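Side-chain contact in mannan endo-1,6-alpha-mannosidase (PDB 6RY0), which probably hydrolyses internal alpha-1,6-mannosidic linkages of unbranched mannans, as a calcium-binding family 76 glycoside hydrolase linked to the transfer of GPI-anchored glycoproteins into the fungal cell wall: residues A[136-139]-A[140-144]. Numbering follows the deposited sequence.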
ATOM      1  N   SER A 136       0.103  -5.330  -4.446  1.00  6.24           N
ATOM      2  CA  SER A 136       1.022  -5.109  -5.556  1.00  5.93           C
ATOM      3  C   SER A 136       0.697  -6.010  -6.750  1.00  6.21           C
ATOM      4  O   SER A 136       0.800  -5.560  -7.888  1.00  6.63           O
ATOM      5  CB  SER A 136       2.450  -5.316  -5.083  1.00  6.98           C
ATOM      6  OG  SER A 136       2.799  -4.253  -4.222  1.00  7.42           O
ATOM      7  N   ALA A 137       0.277  -7.250  -6.507  1.00  6.26           N
ATOM      8  CA  ALA A 137      -0.139  -8.113  -7.598  1.00  6.43           C
ATOM      9  C   ALA A 137      -1.429  -7.582  -8.259  1.00  6.18           C
ATOM     10  O   ALA A 137      -1.557  -7.581  -9.487  1.00  6.61           O
ATOM     11  CB  ALA A 137      -0.349  -9.540  -7.094  1.00  6.88           C
ATOM     12  N   MET A 138      -2.374  -7.124  -7.438  1.00  6.02           N
ATOM     13  CA  MET A 138      -3.600  -6.522  -7.962  1.00  6.03           C
ATOM     14  C   MET A 138      -3.275  -5.329  -8.852  1.00  6.43           C
ATOM     15  O   MET A 138      -3.834  -5.166  -9.934  1.00  6.64           O
ATOM     16  CB  MET A 138      -4.500  -6.110  -6.803  1.00  6.44           C
ATOM     17  CG  MET A 138      -5.887  -5.667  -7.182  1.00  6.77           C
ATOM     18  SD  MET A 138      -6.943  -6.959  -7.828  1.00  7.85           S
ATOM     19  CE  MET A 138      -7.077  -6.527  -9.561  1.00  8.39           C
ATOM     20  N   LEU A 139      -2.339  -4.497  -8.392  1.00  6.11           N
ATOM     21  CA  LEU A 139      -1.910  -3.306  -9.136  1.00  6.14           C
ATOM     22  C   LEU A 139      -1.270  -3.724 -10.465  1.00  6.34           C
ATOM     23  O   LEU A 139      -1.495  -3.084 -11.487  1.00  6.84           O
ATOM     24  CB  LEU A 139      -0.900  -2.516  -8.286  1.00  6.35           C
ATOM     25  CG  LEU A 139      -0.501  -1.182  -8.890  1.00  6.79           C
ATOM     26  CD1 LEU A 139      -1.685  -0.205  -8.971  1.00  7.63           C
ATOM     27  CD2 LEU A 139       0.617  -0.574  -8.060  1.00  8.10           C
ATOM     28  N   ALA A 140      -0.472  -4.790 -10.459  1.00  6.34           N
ATOM     29  CA  ALA A 140       0.115  -5.278 -11.698  1.00  6.73           C
ATOM     30  C   ALA A 140      -0.966  -5.676 -12.695  1.00  6.91           C
ATOM     31  O   ALA A 140      -0.875  -5.363 -13.873  1.00  7.72           O
ATOM     32  CB  ALA A 140       1.075  -6.420 -11.385  1.00  6.94           C
ATOM     33  N   ALA A 141      -2.030  -6.342 -12.232  1.00  6.94           N
ATOM     34  CA  ALA A 141      -3.148  -6.681 -13.134  1.00  7.46           C
ATOM     35  C   ALA A 141      -3.845  -5.403 -13.636  1.00  7.16           C
ATOM     36  O   ALA A 141      -4.124  -5.253 -14.827  1.00  7.92           O
ATOM     37  CB  ALA A 141      -4.136  -7.621 -12.451  1.00  7.50           C
ATOM     38  N   GLU A 142      -4.132  -4.474 -12.726  1.00  6.91           N
ATOM     39  CA  GLU A 142      -4.798  -3.224 -13.102  1.00  7.05           C
ATOM     40  C   GLU A 142      -4.006  -2.391 -14.076  1.00  7.08           C
ATOM     41  O   GLU A 142      -4.575  -1.675 -14.911  1.00  8.07           O
ATOM     42  CB  GLU A 142      -5.045  -2.382 -11.831  1.00  6.81           C
ATOM     43  CG  GLU A 142      -6.107  -2.955 -10.912  1.00  7.03           C
ATOM     44  CD  GLU A 142      -6.056  -2.404  -9.502  1.00  6.92           C
ATOM     45  OE1 GLU A 142      -5.064  -1.727  -9.145  1.00  7.65           O
ATOM     46  OE2 GLU A 142      -7.010  -2.685  -8.717  1.00  7.41           O
ATOM     47  N   ASN A 143      -2.696  -2.439 -13.954  1.00  7.12           N
ATOM     48  CA  ASN A 143      -1.811  -1.599 -14.762  1.00  7.74           C
ATOM     49  C   ASN A 143      -1.327  -2.317 -16.024  1.00  8.29           C
ATOM     50  O   ASN A 143      -0.542  -1.776 -16.780  1.00  8.66           O
ATOM     51  CB  ASN A 143      -0.630  -1.117 -13.917  1.00  7.67           C
ATOM     52  CG  ASN A 143      -1.011  -0.039 -12.937  1.00  8.00           C
ATOM     53  OD1 ASN A 143      -2.159   0.368 -12.874  1.00  9.06           O
ATOM     54  ND2 ASN A 143      -0.038   0.422 -12.129  1.00  7.77           N
ATOM     55  N   LYS A 144      -1.779  -3.542 -16.250  1.00  8.22           N
ATOM     56  CA  LYS A 144      -1.346  -4.340 -17.403  1.00  8.70           C
ATOM     57  C   LYS A 144       0.170  -4.530 -17.395  1.00  8.72           C
ATOM     58  O   LYS A 144       0.819  -4.561 -18.427  1.00  9.63           O
ATOM     59  CB  LYS A 144      -1.875  -3.761 -18.719  1.00 10.23           C
ATOM     60  CG  LYS A 144      -3.371  -3.710 -18.763  1.00 12.88           C
ATOM     61  CD  LYS A 144      -3.931  -3.124 -20.048  1.00 16.92           C
ATOM     62  CE  LYS A 144      -3.637  -3.927 -21.255  1.00 20.89           C
ATOM     63  NZ  LYS A 144      -4.373  -3.308 -22.378  1.00 23.75           N
TER
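Met138 and Glu142, one helical turn apart near the C-terminal end of helix 127-142, cross at about a right angle: Met138 CG lies 3.5 Å from Glu142 OE2. With its CG anti to the backbone N (chi1 -171°), the methionine bends at the next two torsions and brings CE to 3.9 Å from Glu142 CG. The same turn is closed through the backbone, where Glu142 N donates to Met138 O over 2.9 Å at an N-H...O angle of 166°. Ala140 N and Ala141 N are bonded in the same i to i+4 pattern to Ser136 O and Ala137 O.

Asn143 N gives the last such i to i+4 bond to Leu139 O at 2.8 Å, more bent at 141°. Beyond it, Lys144 takes a positive phi and its N bonds back to Ala141 O, ending the helix in a Schellman motif.

Leu139 turns its branched end, CG and CD1, to its polar neighbours: CD1 sits 3.7 Å from Glu142 OE1 and 3.6 Å from Asn143 ND2. Those groups are satisfied elsewhere, Glu142 OE1 by a salt bridge to Arg208 of helix 196-213 and Asn143 ND2 by a hydrogen bond to Asp88 of helix 76-93; Glu142 OE2 is also hydrogen-bonded outside the two segments. Replacing Glu142 by alanine is likely to leave Arg208 without this buried counter-charge and Met138 without the chain it packs across. The chemistry thus implies a division of labour: backbone bonds close the final turn, methionine and leucine carbons lie against the polar side chains, and the polar ends tie it to two neighbouring helices of the helical fold.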